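Local coordinates for protein N-acetylgalactosaminyltransferase 7 (Homo sapiens, PDB 6IWR) that belongs to the polypeptide GalNAc transferase family and joins a GT-A type glycosyltransferase domain to a C-terminal ricin-type beta-trefoil lectin domain, at residues D473-E481 against K588-S596; F557-R568 against S578-W589. One frame throughout, in Å; residues are numbered along the deposited sequence.

Interaction 1 (D473-E481 against K588-S596); sequences DWGEIRGFE and KWEMNNIHS
Arg478 and Glu590 are a hydrogen-bonded antiparallel pair. Arg478 N gives to Glu590 O, and Glu590 N gives to Arg478 O at 2.9 Å with a nearly straight bond (169°). Phe480 N extends the pairing by reaching Lys588 O at 3.0 Å.

Glu476, Arg478, Glu590 and Asn592 share one face of the pairing, and three of them are linked by polar bonds. Asn592 ND2 donates to the anti lone pair of Glu476 OE1 at 2.8 Å. Arg478 grips the same carboxylate side-on, with NE on OE1 and NH1 on OE2. These three donors together limit its turning.

The contact pairs a strand near the start of the ricin-type beta-trefoil with its last strand, 589-592, and so brings the two ends of the domain together.

Ile477 and Met591 point to the other face. Ile477 CG1 meets Met591 CE at 4.0 Å, and its CG2 touches neighbouring Trp589 CE3 at 3.7 Å. Phe511 packs against Ile477 and Met591.

Just before the corner at Gly475, Trp474 CG sits between the backbone N and the carbonyl carbon (chi1 63°). This swings the ring back under the Asn593 amide, which stacks over one face, planes 12° apart. Asn593 ND2 also bonds weakly to Trp474 O. Ile594 O lies at the ring edge, 3.2 Å from Trp474 CZ3.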
loop_
_atom_site.group_PDB
_atom_site.type_symbol
_atom_site.label_atom_id
_atom_site.label_comp_id
_atom_site.label_asym_id
_atom_site.label_seq_id
_atom_site.Cartn_x
_atom_site.Cartn_y
_atom_site.Cartn_z
ATOM N N ASP A 473 -1.715 -14.600 26.509
ATOM C CA ASP A 473 -0.383 -14.901 26.014
ATOM C C ASP A 473 -0.142 -14.031 24.782
ATOM O O ASP A 473 -1.079 -13.467 24.203
ATOM C CB ASP A 473 -0.263 -16.398 25.710
ATOM C CG ASP A 473 1.153 -16.920 25.831
ATOM O OD1 ASP A 473 2.100 -16.144 25.638
ATOM O OD2 ASP A 473 1.314 -18.134 26.094
ATOM N N TRP A 474 1.127 -13.898 24.398
ATOM C CA TRP A 474 1.470 -13.118 23.217
ATOM C C TRP A 474 2.763 -13.670 22.636
ATOM O O TRP A 474 3.546 -14.326 23.326
ATOM C CB TRP A 474 1.614 -11.620 23.540
ATOM C CG TRP A 474 2.730 -11.330 24.501
ATOM C CD1 TRP A 474 2.682 -11.381 25.866
ATOM C CD2 TRP A 474 4.067 -10.976 24.165
ATOM N NE1 TRP A 474 3.903 -11.071 26.404
ATOM C CE2 TRP A 474 4.778 -10.821 25.379
ATOM C CE3 TRP A 474 4.740 -10.773 22.955
ATOM C CZ2 TRP A 474 6.131 -10.468 25.415
ATOM C CZ3 TRP A 474 6.089 -10.416 22.992
ATOM C CH2 TRP A 474 6.765 -10.262 24.215
ATOM N N GLY A 475 2.979 -13.397 21.356
ATOM C CA GLY A 475 4.231 -13.753 20.718
ATOM C C GLY A 475 4.050 -14.235 19.290
ATOM O O GLY A 475 3.011 -13.978 18.661
ATOM N N GLU A 476 5.077 -14.903 18.762
ATOM C CA GLU A 476 4.920 -15.686 17.547
ATOM C C GLU A 476 3.947 -16.838 17.799
ATOM O O GLU A 476 3.818 -17.343 18.923
ATOM C CB GLU A 476 6.272 -16.239 17.095
ATOM C CG GLU A 476 6.818 -17.338 18.009
ATOM C CD GLU A 476 8.159 -17.899 17.572
ATOM O OE1 GLU A 476 8.601 -18.899 18.177
ATOM O OE2 GLU A 476 8.772 -17.371 16.624
ATOM N N ILE A 477 3.256 -17.250 16.748
ATOM C CA ILE A 477 2.463 -18.469 16.771
ATOM C C ILE A 477 3.186 -19.457 15.868
ATOM O O ILE A 477 3.037 -19.436 14.640
ATOM C CB ILE A 477 1.016 -18.235 16.335
ATOM C CG1 ILE A 477 0.358 -17.222 17.278
ATOM C CG2 ILE A 477 0.247 -19.549 16.378
ATOM C CD1 ILE A 477 -1.084 -16.844 16.904
ATOM N N ARG A 478 3.999 -20.307 16.478
ATOM C CA ARG A 478 4.925 -21.167 15.767
ATOM C C ARG A 478 4.386 -22.586 15.727
ATOM O O ARG A 478 3.764 -23.054 16.678
ATOM C CB ARG A 478 6.298 -21.136 16.442
ATOM C CG ARG A 478 7.308 -22.103 15.867
ATOM C CD ARG A 478 8.513 -22.169 16.771
ATOM N NE ARG A 478 9.292 -20.944 16.657
ATOM C CZ ARG A 478 10.384 -20.799 15.906
ATOM N NH1 ARG A 478 11.013 -19.625 15.868
ATOM N NH2 ARG A 478 10.835 -21.811 15.184
ATOM N N GLY A 479 4.624 -23.271 14.612
ATOM C CA GLY A 479 4.229 -24.671 14.514
ATOM C C GLY A 479 5.111 -25.541 15.394
ATOM O O GLY A 479 6.346 -25.497 15.299
ATOM N N PHE A 480 4.478 -26.326 16.270
ATOM C CA PHE A 480 5.193 -27.103 17.280
ATOM C C PHE A 480 6.311 -27.913 16.643
ATOM O O PHE A 480 6.065 -28.738 15.756
ATOM C CB PHE A 480 4.213 -28.032 18.014
ATOM C CG PHE A 480 4.849 -28.852 19.122
ATOM C CD1 PHE A 480 5.387 -28.227 20.250
ATOM C CD2 PHE A 480 4.901 -30.253 19.041
ATOM C CE1 PHE A 480 5.976 -28.977 21.279
ATOM C CE2 PHE A 480 5.494 -31.023 20.070
ATOM C CZ PHE A 480 6.029 -30.379 21.190
ATOM N N GLU A 481 7.542 -27.678 17.099
ATOM C CA GLU A 481 8.700 -28.422 16.603
ATOM C C GLU A 481 8.871 -28.216 15.100
ATOM O O GLU A 481 9.294 -29.124 14.378
ATOM C CB GLU A 481 8.588 -29.916 16.940
ATOM C CG GLU A 481 8.080 -30.197 18.353
ATOM C CD GLU A 481 8.410 -31.601 18.881
ATOM O OE1 GLU A 481 9.037 -31.683 19.974
ATOM O OE2 GLU A 481 8.040 -32.607 18.213
ATOM N N LYS A 588 -0.783 -28.519 16.167
ATOM C CA LYS A 588 -0.070 -28.252 17.407
ATOM C C LYS A 588 0.757 -26.993 17.228
ATOM O O LYS A 588 1.504 -26.871 16.251
ATOM C CB LYS A 588 0.808 -29.442 17.812
ATOM C CG LYS A 588 0.087 -30.380 18.787
ATOM C CD LYS A 588 0.430 -31.856 18.656
ATOM C CE LYS A 588 -0.875 -32.671 18.587
ATOM N NZ LYS A 588 -0.805 -34.011 19.232
ATOM N N TRP A 589 0.591 -26.046 18.157
ATOM C CA TRP A 589 1.150 -24.706 18.043
ATOM C C TRP A 589 1.731 -24.285 19.377
ATOM O O TRP A 589 1.231 -24.691 20.428
ATOM C CB TRP A 589 0.100 -23.664 17.669
ATOM C CG TRP A 589 -0.623 -23.960 16.444
ATOM C CD1 TRP A 589 -1.760 -24.699 16.316
ATOM C CD2 TRP A 589 -0.283 -23.506 15.134
ATOM N NE1 TRP A 589 -2.149 -24.749 14.992
ATOM C CE2 TRP A 589 -1.253 -24.025 14.249
ATOM C CE3 TRP A 589 0.756 -22.720 14.621
ATOM C CZ2 TRP A 589 -1.212 -23.787 12.893
ATOM C CZ3 TRP A 589 0.786 -22.476 13.273
ATOM C CH2 TRP A 589 -0.188 -23.009 12.423
ATOM N N GLU A 590 2.766 -23.445 19.334
ATOM C CA GLU A 590 3.260 -22.741 20.507
ATOM C C GLU A 590 3.092 -21.238 20.324
ATOM O O GLU A 590 3.078 -20.715 19.201
ATOM C CB GLU A 590 4.740 -23.047 20.805
ATOM C CG GLU A 590 5.524 -23.832 19.785
ATOM C CD GLU A 590 6.945 -24.133 20.268
ATOM O OE1 GLU A 590 7.280 -23.697 21.374
ATOM O OE2 GLU A 590 7.727 -24.810 19.562
ATOM N N MET A 591 2.969 -20.527 21.445
ATOM C CA MET A 591 3.008 -19.069 21.423
ATOM C C MET A 591 4.162 -18.613 22.302
ATOM O O MET A 591 4.100 -18.699 23.532
ATOM C CB MET A 591 1.689 -18.444 21.873
ATOM C CG MET A 591 1.529 -16.959 21.491
ATOM S SD MET A 591 -0.144 -16.369 21.881
ATOM C CE MET A 591 -0.464 -15.141 20.623
ATOM N N ASN A 592 5.197 -18.108 21.663
ATOM C CA ASN A 592 6.434 -17.744 22.325
ATOM C C ASN A 592 6.583 -16.241 22.293
ATOM O O ASN A 592 6.359 -15.613 21.249
ATOM C CB ASN A 592 7.614 -18.422 21.641
ATOM C CG ASN A 592 7.387 -19.880 21.482
ATOM O OD1 ASN A 592 7.126 -20.554 22.464
ATOM N ND2 ASN A 592 7.408 -20.376 20.244
ATOM N N ASN A 593 6.938 -15.673 23.435
ATOM C CA ASN A 593 7.243 -14.252 23.466
ATOM C C ASN A 593 8.425 -13.978 22.567
ATOM O O ASN A 593 9.431 -14.691 22.596
ATOM C CB ASN A 593 7.574 -13.765 24.876
ATOM C CG ASN A 593 6.421 -13.898 25.830
ATOM O OD1 ASN A 593 6.638 -13.994 27.032
ATOM N ND2 ASN A 593 5.193 -13.924 25.310
ATOM N N ILE A 594 8.297 -12.943 21.765
ATOM C CA ILE A 594 9.424 -12.409 21.030
ATOM C C ILE A 594 9.908 -11.170 21.768
ATOM O O ILE A 594 9.147 -10.226 21.996
ATOM C CB ILE A 594 9.032 -12.101 19.585
ATOM C CG1 ILE A 594 8.534 -13.392 18.957
ATOM C CG2 ILE A 594 10.232 -11.591 18.833
ATOM C CD1 ILE A 594 9.499 -14.529 19.137
ATOM N N HIS A 595 11.169 -11.196 22.179
ATOM C CA HIS A 595 11.776 -10.103 22.921
ATOM C C HIS A 595 12.660 -9.286 21.993
ATOM O O HIS A 595 13.480 -9.836 21.253
ATOM C CB HIS A 595 12.591 -10.618 24.108
ATOM C CG HIS A 595 11.795 -10.761 25.368
ATOM N ND1 HIS A 595 10.430 -10.959 25.371
ATOM C CD2 HIS A 595 12.173 -10.739 26.667
ATOM C CE1 HIS A 595 10.003 -11.059 26.617
ATOM N NE2 HIS A 595 11.041 -10.928 27.424
ATOM N N SER A 596 12.465 -7.979 22.028
ATOM C CA SER A 596 13.249 -7.015 21.273
ATOM C C SER A 596 14.211 -6.334 22.241
ATOM O O SER A 596 13.770 -5.726 23.223
ATOM C CB SER A 596 12.320 -5.997 20.605
ATOM O OG SER A 596 10.962 -6.253 20.959
#

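Interaction 2 (F557-R568 against S578-W589)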
loop_
_atom_site.group_PDB
_atom_site.type_symbol
_atom_site.label_atom_id
_atom_site.label_comp_id
_atom_site.label_asym_id
_atom_site.label_seq_id
_atom_site.Cartn_x
_atom_site.Cartn_y
_atom_site.Cartn_z
ATOM N N PHE A 557 -4.993 -24.236 19.576
ATOM C CA PHE A 557 -5.847 -23.090 19.340
ATOM C C PHE A 557 -7.159 -23.621 18.798
ATOM O O PHE A 557 -7.186 -24.242 17.729
ATOM C CB PHE A 557 -5.231 -22.128 18.317
ATOM C CG PHE A 557 -4.200 -21.215 18.887
ATOM C CD1 PHE A 557 -4.570 -20.057 19.539
ATOM C CD2 PHE A 557 -2.853 -21.519 18.785
ATOM C CE1 PHE A 557 -3.617 -19.220 20.078
ATOM C CE2 PHE A 557 -1.896 -20.673 19.318
ATOM C CZ PHE A 557 -2.283 -19.526 19.963
ATOM N N THR A 558 -8.243 -23.387 19.517
ATOM C CA THR A 558 -9.517 -23.934 19.104
ATOM C C THR A 558 -10.501 -22.800 18.836
ATOM O O THR A 558 -10.538 -21.809 19.573
ATOM C CB THR A 558 -10.033 -24.948 20.137
ATOM O OG1 THR A 558 -11.439 -24.762 20.321
ATOM C CG2 THR A 558 -9.300 -24.822 21.451
ATOM N N HIS A 559 -11.228 -22.926 17.724
ATOM C CA HIS A 559 -12.269 -21.984 17.323
ATOM C C HIS A 559 -13.549 -22.305 18.071
ATOM O O HIS A 559 -14.038 -23.433 18.017
ATOM C CB HIS A 559 -12.518 -22.080 15.822
ATOM C CG HIS A 559 -13.418 -21.015 15.274
ATOM N ND1 HIS A 559 -14.580 -21.302 14.587
ATOM C CD2 HIS A 559 -13.300 -19.667 15.266
ATOM C CE1 HIS A 559 -15.145 -20.173 14.192
ATOM N NE2 HIS A 559 -14.386 -19.167 14.588
ATOM N N ILE A 560 -14.102 -21.321 18.758
ATOM C CA ILE A 560 -15.144 -21.637 19.728
ATOM C C ILE A 560 -16.493 -21.886 19.061
ATOM O O ILE A 560 -17.179 -22.850 19.420
ATOM C CB ILE A 560 -15.274 -20.532 20.782
ATOM C CG1 ILE A 560 -13.969 -20.386 21.572
ATOM C CG2 ILE A 560 -16.422 -20.869 21.685
ATOM C CD1 ILE A 560 -14.006 -19.276 22.563
ATOM N N PRO A 561 -16.946 -21.030 18.144
ATOM C CA PRO A 561 -18.259 -21.283 17.512
ATOM C C PRO A 561 -18.343 -22.660 16.875
ATOM O O PRO A 561 -19.153 -23.491 17.300
ATOM C CB PRO A 561 -18.391 -20.147 16.485
ATOM C CG PRO A 561 -17.185 -19.283 16.661
ATOM C CD PRO A 561 -16.468 -19.665 17.907
ATOM N N SER A 562 -17.506 -22.946 15.886
ATOM C CA SER A 562 -17.359 -24.328 15.446
ATOM C C SER A 562 -16.649 -25.092 16.552
ATOM O O SER A 562 -16.348 -24.562 17.621
ATOM C CB SER A 562 -16.579 -24.437 14.136
ATOM O OG SER A 562 -15.190 -24.160 14.255
ATOM N N GLY A 563 -16.282 -26.338 16.320
ATOM C CA GLY A 563 -15.457 -26.980 17.312
ATOM C C GLY A 563 -13.988 -27.006 16.926
ATOM O O GLY A 563 -13.197 -27.581 17.633
ATOM N N LYS A 564 -13.644 -26.362 15.796
ATOM C CA LYS A 564 -12.475 -26.747 15.006
ATOM C C LYS A 564 -11.162 -26.204 15.575
ATOM O O LYS A 564 -11.131 -25.228 16.334
ATOM C CB LYS A 564 -12.672 -26.298 13.554
ATOM C CG LYS A 564 -13.842 -27.035 12.862
ATOM C CD LYS A 564 -14.065 -26.503 11.463
ATOM C CE LYS A 564 -15.109 -27.250 10.696
ATOM N NZ LYS A 564 -15.350 -26.549 9.408
ATOM N N CYS A 565 -10.073 -26.885 15.213
ATOM C CA CYS A 565 -8.705 -26.602 15.636
ATOM C C CYS A 565 -7.955 -25.772 14.583
ATOM O O CYS A 565 -8.156 -25.922 13.377
ATOM C CB CYS A 565 -7.956 -27.917 15.887
ATOM S SG CYS A 565 -8.166 -28.692 17.481
ATOM N N LEU A 566 -7.120 -24.847 15.044
ATOM C CA LEU A 566 -6.228 -24.191 14.101
ATOM C C LEU A 566 -5.345 -25.259 13.450
ATOM O O LEU A 566 -4.832 -26.150 14.129
ATOM C CB LEU A 566 -5.403 -23.109 14.814
ATOM C CG LEU A 566 -4.787 -22.044 13.888
ATOM C CD1 LEU A 566 -5.850 -21.487 12.949
ATOM C CD2 LEU A 566 -4.117 -20.911 14.632
ATOM N N ASP A 567 -5.209 -25.217 12.126
ATOM C CA ASP A 567 -4.443 -26.233 11.398
ATOM C C ASP A 567 -3.581 -25.523 10.366
ATOM O O ASP A 567 -3.793 -24.348 10.057
ATOM C CB ASP A 567 -5.356 -27.278 10.700
ATOM C CG ASP A 567 -4.680 -28.670 10.488
ATOM O OD1 ASP A 567 -3.430 -28.825 10.609
ATOM O OD2 ASP A 567 -5.446 -29.628 10.199
ATOM N N ARG A 568 -2.604 -26.237 9.829
ATOM C CA ARG A 568 -1.684 -25.701 8.836
ATOM C C ARG A 568 -1.275 -26.754 7.816
ATOM O O ARG A 568 -1.365 -27.928 8.094
ATOM C CB ARG A 568 -0.446 -25.124 9.521
ATOM C CG ARG A 568 0.602 -26.150 9.876
ATOM C CD ARG A 568 1.576 -25.607 10.879
ATOM N NE ARG A 568 2.353 -26.674 11.462
ATOM C CZ ARG A 568 2.245 -27.066 12.716
ATOM N NH1 ARG A 568 1.393 -26.476 13.518
ATOM N NH2 ARG A 568 2.990 -28.049 13.164
ATOM N N SER A 578 -9.666 -26.910 10.835
ATOM C CA SER A 578 -10.262 -28.175 10.441
ATOM C C SER A 578 -10.697 -28.914 11.704
ATOM O O SER A 578 -10.438 -28.458 12.816
ATOM C CB SER A 578 -9.281 -28.996 9.619
ATOM O OG SER A 578 -8.040 -29.002 10.276
ATOM N N ASN A 579 -11.377 -30.056 11.537
ATOM C CA ASN A 579 -11.929 -30.797 12.675
ATOM C C ASN A 579 -10.816 -31.311 13.576
ATOM O O ASN A 579 -9.853 -31.908 13.095
ATOM C CB ASN A 579 -12.776 -31.965 12.179
ATOM C CG ASN A 579 -14.115 -31.524 11.678
ATOM O OD1 ASN A 579 -14.956 -31.094 12.451
ATOM N ND2 ASN A 579 -14.325 -31.614 10.380
ATOM N N CYS A 580 -10.941 -31.100 14.884
ATOM C CA CYS A 580 -9.821 -31.423 15.763
ATOM C C CYS A 580 -9.465 -32.891 15.637
ATOM O O CYS A 580 -10.336 -33.762 15.698
ATOM C CB CYS A 580 -10.118 -31.079 17.228
ATOM S SG CYS A 580 -10.112 -29.304 17.655
ATOM N N ASP A 581 -8.177 -33.153 15.459
ATOM C CA ASP A 581 -7.625 -34.497 15.400
ATOM C C ASP A 581 -6.307 -34.515 16.172
ATOM O O ASP A 581 -5.366 -33.792 15.825
ATOM C CB ASP A 581 -7.415 -34.927 13.949
ATOM C CG ASP A 581 -6.864 -36.332 13.832
ATOM O OD1 ASP A 581 -6.330 -36.883 14.828
ATOM O OD2 ASP A 581 -6.988 -36.890 12.731
ATOM N N SER A 582 -6.239 -35.340 17.218
ATOM C CA SER A 582 -5.075 -35.344 18.098
ATOM C C SER A 582 -3.842 -35.952 17.467
ATOM O O SER A 582 -2.735 -35.766 17.993
ATOM C CB SER A 582 -5.366 -36.111 19.381
ATOM O OG SER A 582 -6.737 -35.988 19.698
ATOM N N SER A 583 -4.005 -36.708 16.392
ATOM C CA SER A 583 -2.846 -37.302 15.744
ATOM C C SER A 583 -2.090 -36.263 14.927
ATOM O O SER A 583 -0.871 -36.362 14.755
ATOM C CB SER A 583 -3.299 -38.456 14.863
ATOM O OG SER A 583 -4.494 -38.081 14.194
ATOM N N LYS A 584 -2.802 -35.259 14.422
ATOM C CA LYS A 584 -2.229 -34.301 13.489
ATOM C C LYS A 584 -1.306 -33.318 14.195
ATOM O O LYS A 584 -1.769 -32.539 15.035
ATOM C CB LYS A 584 -3.339 -33.534 12.777
ATOM C CG LYS A 584 -4.314 -34.367 12.017
ATOM C CD LYS A 584 -4.977 -33.494 10.981
ATOM C CE LYS A 584 -5.572 -34.328 9.875
ATOM N NZ LYS A 584 -4.847 -35.641 9.797
ATOM N N THR A 585 -0.005 -33.341 13.896
ATOM C CA THR A 585 0.833 -32.312 14.496
ATOM C C THR A 585 0.619 -30.969 13.846
ATOM O O THR A 585 0.996 -29.943 14.422
ATOM C CB THR A 585 2.317 -32.625 14.389
ATOM O OG1 THR A 585 2.613 -33.013 13.045
ATOM C CG2 THR A 585 2.703 -33.709 15.370
ATOM N N THR A 586 0.075 -30.961 12.639
ATOM C CA THR A 586 -0.301 -29.718 12.000
ATOM C C THR A 586 -1.298 -28.916 12.816
ATOM O O THR A 586 -1.587 -27.767 12.463
ATOM C CB THR A 586 -0.883 -30.016 10.634
ATOM O OG1 THR A 586 -1.633 -31.231 10.696
ATOM C CG2 THR A 586 0.240 -30.158 9.644
ATOM N N GLN A 587 -1.862 -29.498 13.867
ATOM C CA GLN A 587 -2.758 -28.779 14.752
ATOM C C GLN A 587 -2.104 -28.451 16.078
ATOM O O GLN A 587 -2.810 -28.123 17.025
ATOM C CB GLN A 587 -4.039 -29.575 14.971
ATOM C CG GLN A 587 -4.954 -29.561 13.784
ATOM C CD GLN A 587 -6.131 -30.486 13.958
ATOM O OE1 GLN A 587 -6.893 -30.723 13.019
ATOM N NE2 GLN A 587 -6.281 -31.032 15.160
ATOM N N LYS A 588 -0.783 -28.519 16.167
ATOM C CA LYS A 588 -0.070 -28.252 17.407
ATOM C C LYS A 588 0.757 -26.993 17.228
ATOM O O LYS A 588 1.504 -26.871 16.251
ATOM C CB LYS A 588 0.808 -29.442 17.812
ATOM C CG LYS A 588 0.087 -30.380 18.787
ATOM C CD LYS A 588 0.430 -31.856 18.656
ATOM C CE LYS A 588 -0.875 -32.671 18.587
ATOM N NZ LYS A 588 -0.805 -34.011 19.232
ATOM N N TRP A 589 0.591 -26.046 18.157
ATOM C CA TRP A 589 1.150 -24.706 18.043
ATOM C C TRP A 589 1.731 -24.285 19.377
ATOM O O TRP A 589 1.231 -24.691 20.428
ATOM C CB TRP A 589 0.100 -23.664 17.669
ATOM C CG TRP A 589 -0.623 -23.960 16.444
ATOM C CD1 TRP A 589 -1.760 -24.699 16.316
ATOM C CD2 TRP A 589 -0.283 -23.506 15.134
ATOM N NE1 TRP A 589 -2.149 -24.749 14.992
ATOM C CE2 TRP A 589 -1.253 -24.025 14.249
ATOM C CE3 TRP A 589 0.756 -22.720 14.621
ATOM C CZ2 TRP A 589 -1.212 -23.787 12.893
ATOM C CZ3 TRP A 589 0.786 -22.476 13.273
ATOM C CH2 TRP A 589 -0.188 -23.009 12.423
#
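The last part of the ricin-type beta-trefoil is tied together here by a disulfide, a short antiparallel pairing and a buried tryptophan. Cys565 SG and Cys580 SG are bonded at 2.0 Å. Next to the disulfide, Cys565 and Ser578 form a hydrogen-bonded antiparallel pair. Cys565 N gives to Ser578 O at 2.9 Å, and Ser578 N gives back to Cys565 O.

Ser578 also binds through its side chain. Its OG donates to the anti lone pair of Asp567 OD2 at 2.7 Å. Asp567 CG lies anti to the backbone N (chi1 -154°), which turns the carboxylate toward Ser578.

Trp589 lies between Leu566 and Arg568. Its NE1 donates to Leu566 O at 3.1 Å. The bond is nearly straight and lies in the ring plane, but it reaches Leu566 O from well above the carbonyl plane. Leu566 CD2 covers one face of the indole, offset toward the rim. Over the opposite face comes Arg568, in a cation-pi contact with CZ 4.7 Å from the six-membered ring centroid. The guanidinium stands steeply to the ring, at 80°, with NH1 over the indole. That same NH1 donates to Lys588 O at 2.8 Å, which holds the cation over the ring. Arg568 NE forms a salt bridge with Glu570. The edge of Phe557 points toward the face of the Trp589 five-membered ring in an offset edge-to-face pair, with the Phe557 and Trp589 planes at 74°. Phe557 CD2 comes to 3.8 Å from Trp589 CB.

Strand 565-568 pairs with strand 575-578, whose Val575 and Ile577 also touch Leu566. Ile486 of strand 484-487 packs on Leu566 and Trp589, while Ile477 of strand 476-479 packs on Phe557 and Trp589.

Both interactions lie in the C-terminal ricin-type beta-trefoil domain, with centres about 16 Å apart. Interaction 2 is nested along the chain inside the long loop that interaction 1 closes. The two share Lys588 and Trp589, where the chain leaves the loop after strand 575-578 and enters strand 589-592. They also touch directly: Ile477 CG2 lies 3.8 Å from Phe557 CE2, and Gly479 CA lies 3.5 Å from Arg568 NH1. Interaction 1 brings the two ends of the domain together, whereas interaction 2 joins neighbouring parts of its last portion. Trp589 packs against early strands 476-479 and 484-487 as well as strand 565-568.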